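Local coordinates for protein molinate hydrolase (Gulosibacter molinativorax, PDB 4UB9) that hydrolyses the thiocarbamate herbicide molinate, as a zinc-containing member of the amidohydrolase family, at residues G213-L216 and S217-P221; P226-R229 and E230-E233; F258-S261 and E262-D266; G288-T291 and A292-D296. All blocks are in the same frame, centred on the assembly; numbering follows the deposited sequence.

The four contacts follow one another along the chain without overlap, all within the TIM-barrel-type amidohydrolase domain, on or beside helices 221-232, 262-275 and 286-294. Contact 1 is the 3-10 turn leading into helix 221-232, and contact 2 is the later part of that helix, with centres about 14 Å apart; they meet through L216, L219 and L227. Contact 3, the start of helix 262-275, touches contact 1, about 10 Å away between centres, and contact 4, about 12 Å away, where R295 pairs with E262 and D266. Contacts 1 and 4 lie about 20 Å apart by centres. Contacts 1 and 3 meet the second subunit over much of their length, contact 4 through N290 alone.

Contact 1 of 4, residues G213-L216 and S217-P221; sequences GRHL and STLPP
The hydroxyl OG of S217 is gripped by the guanidinium of R214, whose NH1 donates to it at 2.8 Å along a nearly straight path (167° at the hydrogen). OG lies at the edge of the guanidinium, close to its plane, and NH2 of R214 adds a weak second bond at 3.4 Å. Bends at chi2 and chi3 fold the arginine round so that its guanidinium meets a residue three positions on. S217 OG is also bonded to the carbonyl of T259, while R214 NH1 reaches G176 O and the guanidinium forms a cation-pi contact with Y257 of the second subunit. The backbone here is a 3-10 helix, residues 214-218, with i to i+3 bonds from S217 N to R214 O and from T218 N to H215 O. H215 O takes a second donor, OG1 of T218 at 2.6 Å, which approaches in the carbonyl plane, whereas the amide comes from above it. After the turn, L219 N bonds to L216 O at 3.3 Å, and a water donates to both L216 O and L219 O. L216 CD2 and L219 CD1 touch at 4.2 Å, and both leucines pack on L227 of helix 221-232.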
# COMPACT_ATOMS: atom_id res chain seq x y z
N GLY A 213 23.45 -12.14 -0.53
CA GLY A 213 22.43 -11.19 -0.14
C GLY A 213 22.39 -10.77 1.33
O GLY A 213 23.41 -10.88 2.04
N ARG A 214 21.24 -10.27 1.77
CA ARG A 214 21.11 -9.65 3.10
C ARG A 214 21.48 -10.61 4.22
O ARG A 214 21.90 -10.20 5.30
CB ARG A 214 19.71 -9.05 3.31
CG ARG A 214 19.34 -7.86 2.41
CD ARG A 214 20.22 -6.63 2.62
NE ARG A 214 20.19 -6.28 4.04
CZ ARG A 214 21.17 -6.48 4.91
NH1 ARG A 214 22.37 -6.88 4.53
NH2 ARG A 214 20.96 -6.17 6.18
N HIS A 215 21.35 -11.91 3.97
CA HIS A 215 21.60 -12.91 5.02
C HIS A 215 23.05 -12.91 5.53
O HIS A 215 23.32 -13.31 6.65
CB HIS A 215 21.19 -14.32 4.59
CG HIS A 215 22.17 -14.99 3.70
ND1 HIS A 215 23.11 -15.89 4.17
CD2 HIS A 215 22.38 -14.89 2.36
CE1 HIS A 215 23.86 -16.31 3.17
NE2 HIS A 215 23.44 -15.71 2.07
N LEU A 216 23.96 -12.43 4.72
CA LEU A 216 25.32 -12.29 5.15
C LEU A 216 25.47 -11.46 6.44
O LEU A 216 26.39 -11.66 7.21
CB LEU A 216 26.20 -11.64 4.06
CG LEU A 216 26.43 -12.48 2.83
CD1 LEU A 216 27.30 -11.69 1.90
CD2 LEU A 216 27.10 -13.82 3.13
N SER A 217 24.60 -10.48 6.62
CA SER A 217 24.65 -9.62 7.79
C SER A 217 24.31 -10.35 9.08
O SER A 217 24.54 -9.81 10.16
CB SER A 217 23.67 -8.44 7.66
OG SER A 217 24.10 -7.46 6.71
N THR A 218 23.74 -11.54 8.98
CA THR A 218 23.36 -12.34 10.13
C THR A 218 24.49 -13.25 10.66
O THR A 218 24.34 -13.83 11.76
CB THR A 218 22.17 -13.25 9.90
OG1 THR A 218 22.51 -14.28 8.97
CG2 THR A 218 20.99 -12.48 9.37
N LEU A 219 25.57 -13.36 9.90
CA LEU A 219 26.57 -14.41 10.12
C LEU A 219 27.77 -13.93 10.86
O LEU A 219 28.07 -12.74 10.86
CB LEU A 219 27.07 -14.97 8.80
CG LEU A 219 26.02 -15.64 7.89
CD1 LEU A 219 26.67 -16.08 6.60
CD2 LEU A 219 25.32 -16.80 8.57
N PRO A 220 28.47 -14.87 11.53
CA PRO A 220 29.73 -14.51 12.19
C PRO A 220 30.85 -14.55 11.17
O PRO A 220 30.72 -15.18 10.13
CB PRO A 220 29.89 -15.59 13.26
CG PRO A 220 29.17 -16.77 12.71
CD PRO A 220 28.07 -16.25 11.82
N PRO A 221 31.96 -13.89 11.47
CA PRO A 221 33.07 -13.70 10.55
C PRO A 221 33.61 -14.98 9.96
O PRO A 221 33.94 -15.05 8.77
CB PRO A 221 34.15 -13.06 11.43
CG PRO A 221 33.45 -12.44 12.55
CD PRO A 221 32.17 -13.20 12.76
O HOH W 1 27.91 -10.47 9.39

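Contact 2 of 4, residues P226-R229 and E230-E233; sequences PLIR and EYLE
I228 and L232 make the apolar part of this contact, one helical turn apart: CG1 of I228 lies 3.9 Å from CD1 of L232, and the two side chains run obliquely past each other. With CG1 of I228 anti to the backbone N (chi1 -179°) and the chain then bent at chi2, CD1 is carried toward the following turn, where it also meets CD2 of Y231 at 4.3 Å. On another side of the helix, R229 extends its chain from CG to NE and forms a salt bridge with E233. NE faces OE2 of E233 at 3.4 Å in a weak hydrogen bond; OE2 lies at the guanidinium edge, but the carboxylate plane is turned 67° from that of the guanidinium. Both residues are exposed, so solvent probably screens this pair.

Beneath the side chains, the amides of E230, Y231, L232 and E233 each bond to the carbonyl four residues earlier, E230 N to P226 O being 2.9 Å. A water joins L227 O and OE1 of E230, donating to both, and so ties the E230 carboxylate to the backbone of the previous turn. Further out, the hydroxyl of Y231 is held by A171 O and T173 N, and I228 lies against L268 of helix 262-275 and I175 of strand 174-175. The arrangement is that of an amphipathic alpha-helix, with i to i+4 pairing on its exposed side and aliphatic and aromatic groups facing the neighbouring strand and helix.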
# COMPACT_ATOMS: atom_id res chain seq x y z
N PRO A 226 34.47 -18.14 4.13
CA PRO A 226 34.45 -19.03 2.97
C PRO A 226 33.47 -18.61 1.89
O PRO A 226 33.67 -18.93 0.71
CB PRO A 226 34.03 -20.40 3.57
CG PRO A 226 33.47 -20.10 4.92
CD PRO A 226 34.19 -18.86 5.39
N LEU A 227 32.39 -17.96 2.29
CA LEU A 227 31.34 -17.55 1.31
C LEU A 227 31.87 -16.50 0.34
O LEU A 227 31.74 -16.64 -0.87
CB LEU A 227 30.10 -17.05 2.00
CG LEU A 227 29.36 -18.13 2.82
CD1 LEU A 227 28.18 -17.49 3.55
CD2 LEU A 227 28.86 -19.27 1.96
N ILE A 228 32.52 -15.48 0.89
CA ILE A 228 33.13 -14.45 0.05
C ILE A 228 34.28 -15.00 -0.78
O ILE A 228 34.42 -14.68 -1.95
CB ILE A 228 33.60 -13.21 0.81
CG1 ILE A 228 34.20 -12.19 -0.15
CG2 ILE A 228 34.65 -13.55 1.88
CD1 ILE A 228 33.20 -11.60 -1.12
N ARG A 229 35.08 -15.88 -0.20
CA ARG A 229 36.16 -16.49 -0.95
C ARG A 229 35.65 -17.29 -2.13
O ARG A 229 36.15 -17.18 -3.24
CB ARG A 229 36.99 -17.39 -0.07
CG ARG A 229 38.15 -17.95 -0.85
CD ARG A 229 39.20 -18.43 0.12
NE ARG A 229 40.39 -18.85 -0.59
CZ ARG A 229 41.47 -19.35 -0.01
NH1 ARG A 229 41.54 -19.49 1.32
NH2 ARG A 229 42.51 -19.71 -0.77
N GLU A 230 34.67 -18.11 -1.87
CA GLU A 230 34.05 -18.91 -2.93
C GLU A 230 33.43 -18.05 -4.05
O GLU A 230 33.54 -18.37 -5.26
CB GLU A 230 32.98 -19.80 -2.29
CG GLU A 230 32.00 -20.42 -3.27
CD GLU A 230 30.87 -21.18 -2.58
OE1 GLU A 230 30.27 -20.69 -1.58
OE2 GLU A 230 30.56 -22.29 -3.06
N TYR A 231 32.76 -16.97 -3.63
CA TYR A 231 32.17 -16.02 -4.56
C TYR A 231 33.24 -15.47 -5.49
O TYR A 231 33.11 -15.52 -6.68
CB TYR A 231 31.48 -14.87 -3.82
CG TYR A 231 30.96 -13.84 -4.79
CD1 TYR A 231 29.80 -14.08 -5.54
CD2 TYR A 231 31.66 -12.66 -5.02
CE1 TYR A 231 29.33 -13.15 -6.42
CE2 TYR A 231 31.20 -11.72 -5.91
CZ TYR A 231 30.05 -11.97 -6.62
OH TYR A 231 29.57 -11.06 -7.53
N LEU A 232 34.34 -15.00 -4.91
CA LEU A 232 35.43 -14.44 -5.67
C LEU A 232 36.00 -15.46 -6.63
O LEU A 232 36.42 -15.12 -7.73
CB LEU A 232 36.52 -13.87 -4.76
CG LEU A 232 36.05 -12.65 -3.96
CD1 LEU A 232 37.04 -12.30 -2.87
CD2 LEU A 232 35.85 -11.43 -4.83
N GLU A 233 36.04 -16.72 -6.23
CA GLU A 233 36.55 -17.78 -7.09
C GLU A 233 35.62 -18.11 -8.24
O GLU A 233 35.98 -18.88 -9.11
CB GLU A 233 36.88 -19.03 -6.29
CG GLU A 233 38.30 -18.91 -5.76
CD GLU A 233 38.56 -19.74 -4.52
OE1 GLU A 233 37.79 -20.70 -4.27
OE2 GLU A 233 39.55 -19.44 -3.81
O HOH W 2 29.53 -18.02 -1.40

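Contact 3 of 4, residues F258-S261 and E262-D266; sequences FTFS and ERVLD
This is a helix N-terminus capped by the side chain of S261, a buried cap where the loop after helix 248-251 enters helix 262-275, at the interface with the second subunit. S261 occupies the N-cap position. Its OG, set between the backbone N and the carbonyl carbon (chi1 68°), turns forward to accept from V264 N at 3.1 Å. The same oxygen lies 3.3 Å from CG2 of V264 and is hydrogen-bonded to E287 of the second subunit, so a single hydroxyl serves both the helix end and the interface. S261 O starts the regular i to i+4 pattern, receiving L265 N at 2.8 Å with an angle of 163° at the hydrogen. The cap thus begins one of the alpha-helices of the TIM-barrel-type domain. Just before it, F260 packs on the first helical turn: CD1 of the ring meets CG1 of V264 at 3.6 Å, the two side chains standing at about a right angle. The methyl CG2 of T259 sits over the centre of one face of that ring, 3.5 Å above its plane, which should help fix the ring's rotation. R263 forms a salt bridge with E287 of the second subunit, and E262 one with R295 of the same chain.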
# COMPACT_ATOMS: atom_id res chain seq x y z
N PHE A 258 25.05 0.89 8.40
CA PHE A 258 26.13 0.01 7.96
C PHE A 258 25.61 -1.39 7.77
O PHE A 258 24.85 -1.91 8.57
CB PHE A 258 27.29 0.02 8.95
CG PHE A 258 28.19 1.19 8.78
CD1 PHE A 258 27.80 2.44 9.19
CD2 PHE A 258 29.46 1.03 8.23
CE1 PHE A 258 28.62 3.53 9.03
CE2 PHE A 258 30.29 2.11 8.05
CZ PHE A 258 29.87 3.36 8.45
N THR A 259 26.01 -2.01 6.70
CA THR A 259 25.58 -3.40 6.41
C THR A 259 26.21 -4.45 7.31
O THR A 259 25.60 -5.47 7.66
CB THR A 259 25.93 -3.75 4.94
OG1 THR A 259 25.25 -2.84 4.09
CG2 THR A 259 25.52 -5.15 4.57
N PHE A 260 27.47 -4.20 7.64
CA PHE A 260 28.35 -5.16 8.32
C PHE A 260 29.04 -4.54 9.52
O PHE A 260 29.27 -3.34 9.55
CB PHE A 260 29.46 -5.63 7.37
CG PHE A 260 28.97 -6.45 6.19
CD1 PHE A 260 28.34 -7.65 6.38
CD2 PHE A 260 29.12 -5.98 4.91
CE1 PHE A 260 27.89 -8.38 5.30
CE2 PHE A 260 28.66 -6.70 3.84
CZ PHE A 260 28.04 -7.90 4.04
N SER A 261 29.41 -5.39 10.49
CA SER A 261 30.37 -4.98 11.53
C SER A 261 31.73 -4.75 10.92
O SER A 261 32.05 -5.30 9.86
CB SER A 261 30.52 -6.04 12.63
OG SER A 261 31.14 -7.20 12.12
N GLU A 262 32.55 -3.96 11.59
CA GLU A 262 33.90 -3.67 11.05
C GLU A 262 34.73 -4.93 10.93
O GLU A 262 35.45 -5.15 9.98
CB GLU A 262 34.59 -2.49 11.78
CG GLU A 262 33.71 -1.23 11.55
CD GLU A 262 34.40 0.08 11.21
OE1 GLU A 262 35.60 0.06 10.88
OE2 GLU A 262 33.71 1.13 11.22
N ARG A 263 34.56 -5.77 11.90
CA ARG A 263 35.17 -7.09 11.93
C ARG A 263 34.85 -7.95 10.70
O ARG A 263 35.71 -8.59 10.12
CB ARG A 263 34.57 -7.75 13.16
CG ARG A 263 35.20 -9.01 13.63
CD ARG A 263 34.80 -9.19 15.08
NE ARG A 263 33.60 -10.00 15.24
CZ ARG A 263 33.52 -11.08 16.04
NH1 ARG A 263 34.56 -11.46 16.75
NH2 ARG A 263 32.42 -11.78 16.12
N VAL A 264 33.58 -7.96 10.34
CA VAL A 264 33.13 -8.76 9.18
C VAL A 264 33.55 -8.07 7.88
O VAL A 264 33.94 -8.69 6.90
CB VAL A 264 31.61 -8.98 9.21
CG1 VAL A 264 31.09 -9.48 7.86
CG2 VAL A 264 31.24 -9.97 10.31
N LEU A 265 33.51 -6.76 7.91
CA LEU A 265 34.00 -5.97 6.78
C LEU A 265 35.48 -6.25 6.53
O LEU A 265 35.92 -6.45 5.41
CB LEU A 265 33.75 -4.48 7.05
CG LEU A 265 34.09 -3.54 5.91
CD1 LEU A 265 33.37 -3.91 4.64
CD2 LEU A 265 33.70 -2.13 6.36
N ASP A 266 36.24 -6.32 7.59
CA ASP A 266 37.66 -6.71 7.48
C ASP A 266 37.86 -8.08 6.82
O ASP A 266 38.74 -8.26 6.00
CB ASP A 266 38.36 -6.66 8.84
CG ASP A 266 38.50 -5.20 9.38
OD1 ASP A 266 38.31 -4.21 8.61
OD2 ASP A 266 38.78 -5.07 10.60

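Contact 4 of 4, residues G288-T291 and A292-D296; sequences GLNT and AIERD
L289 and I293 form the tight side of this contact, where CG of the leucine lies 4.0 Å from CD1 of the isoleucine. I293 CG1 is anti to its own carbonyl carbon (chi1 -75°), which lays the chain back over the preceding turn and brings CG1 within 3.4 Å of L289 O. Under this apolar pair, A292 N, I293 N and E294 N bond to the carbonyls of G288, L289 and N290. The looser, solvent side is at E294: N290 and E294 run side by side, pointing the same way, yet ND2 of N290 only approaches CG of E294 at 4.2 Å. Their polar ends are joined instead by K318, which binds both N290 OD1 and E294 OE2. The regular pattern gives way here: R295 N makes a weak bond to T291 O at 3.2 Å and another bond to A292 O, and D296 N bonds to I293 O. R295 folds back beside T291, NH1 coming to 3.6 Å from CG2, while its NH2 forms a salt bridge with D266. Residues 288-294 belong to helix 286-294 of a beta-alpha-beta unit, between strands 279-282 and 299-301: L289, A292 and I293 pack on M300, L289 and I293 meet helix 313-322, and T291 and R295 lean on helix 262-275.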
# COMPACT_ATOMS: atom_id res chain seq x y z
N GLY A 288 30.31 6.19 6.22
CA GLY A 288 30.55 5.16 5.24
C GLY A 288 31.72 5.51 4.35
O GLY A 288 32.59 4.70 4.06
N LEU A 289 31.72 6.74 3.90
CA LEU A 289 32.79 7.23 3.06
C LEU A 289 34.12 7.13 3.80
O LEU A 289 35.10 6.66 3.27
CB LEU A 289 32.52 8.69 2.67
CG LEU A 289 33.58 9.39 1.82
CD1 LEU A 289 33.90 8.66 0.53
CD2 LEU A 289 33.08 10.79 1.48
N ASN A 290 34.14 7.60 5.01
CA ASN A 290 35.37 7.54 5.79
C ASN A 290 35.86 6.11 5.92
O ASN A 290 37.03 5.82 5.78
CB ASN A 290 35.17 8.13 7.19
CG ASN A 290 36.46 8.10 7.99
OD1 ASN A 290 37.41 8.81 7.70
ND2 ASN A 290 36.49 7.26 9.02
N THR A 291 34.93 5.21 6.19
CA THR A 291 35.27 3.78 6.37
C THR A 291 35.87 3.21 5.10
O THR A 291 36.81 2.42 5.14
CB THR A 291 34.03 3.00 6.81
OG1 THR A 291 33.67 3.40 8.14
CG2 THR A 291 34.26 1.53 6.79
N ALA A 292 35.31 3.62 3.97
CA ALA A 292 35.82 3.14 2.69
C ALA A 292 37.26 3.64 2.44
O ALA A 292 38.13 2.92 1.92
CB ALA A 292 34.92 3.58 1.57
N ILE A 293 37.47 4.87 2.77
CA ILE A 293 38.78 5.50 2.62
C ILE A 293 39.82 4.78 3.48
O ILE A 293 40.92 4.46 3.04
CB ILE A 293 38.70 6.97 3.05
CG1 ILE A 293 37.99 7.79 1.97
CG2 ILE A 293 40.10 7.55 3.24
CD1 ILE A 293 37.57 9.16 2.42
N GLU A 294 39.43 4.48 4.72
CA GLU A 294 40.31 3.80 5.64
C GLU A 294 40.64 2.37 5.24
O GLU A 294 41.55 1.79 5.76
CB GLU A 294 39.72 3.84 7.07
CG GLU A 294 39.90 5.20 7.75
CD GLU A 294 41.36 5.68 7.81
OE1 GLU A 294 42.23 4.87 8.17
OE2 GLU A 294 41.63 6.86 7.50
N ARG A 295 39.88 1.80 4.31
CA ARG A 295 40.21 0.49 3.71
C ARG A 295 40.96 0.63 2.39
O ARG A 295 41.15 -0.35 1.69
CB ARG A 295 38.93 -0.31 3.46
CG ARG A 295 38.05 -0.58 4.67
CD ARG A 295 38.83 -1.29 5.70
NE ARG A 295 38.04 -1.88 6.79
CZ ARG A 295 37.47 -1.19 7.76
NH1 ARG A 295 37.48 0.15 7.75
NH2 ARG A 295 36.90 -1.86 8.76
N ASP A 296 41.37 1.85 2.05
CA ASP A 296 42.09 2.09 0.79
C ASP A 296 41.36 1.47 -0.42
O ASP A 296 41.95 0.80 -1.24
CB ASP A 296 43.53 1.56 0.87
CG ASP A 296 44.36 2.27 1.95
OD1 ASP A 296 44.45 3.52 1.96
OD2 ASP A 296 44.94 1.56 2.78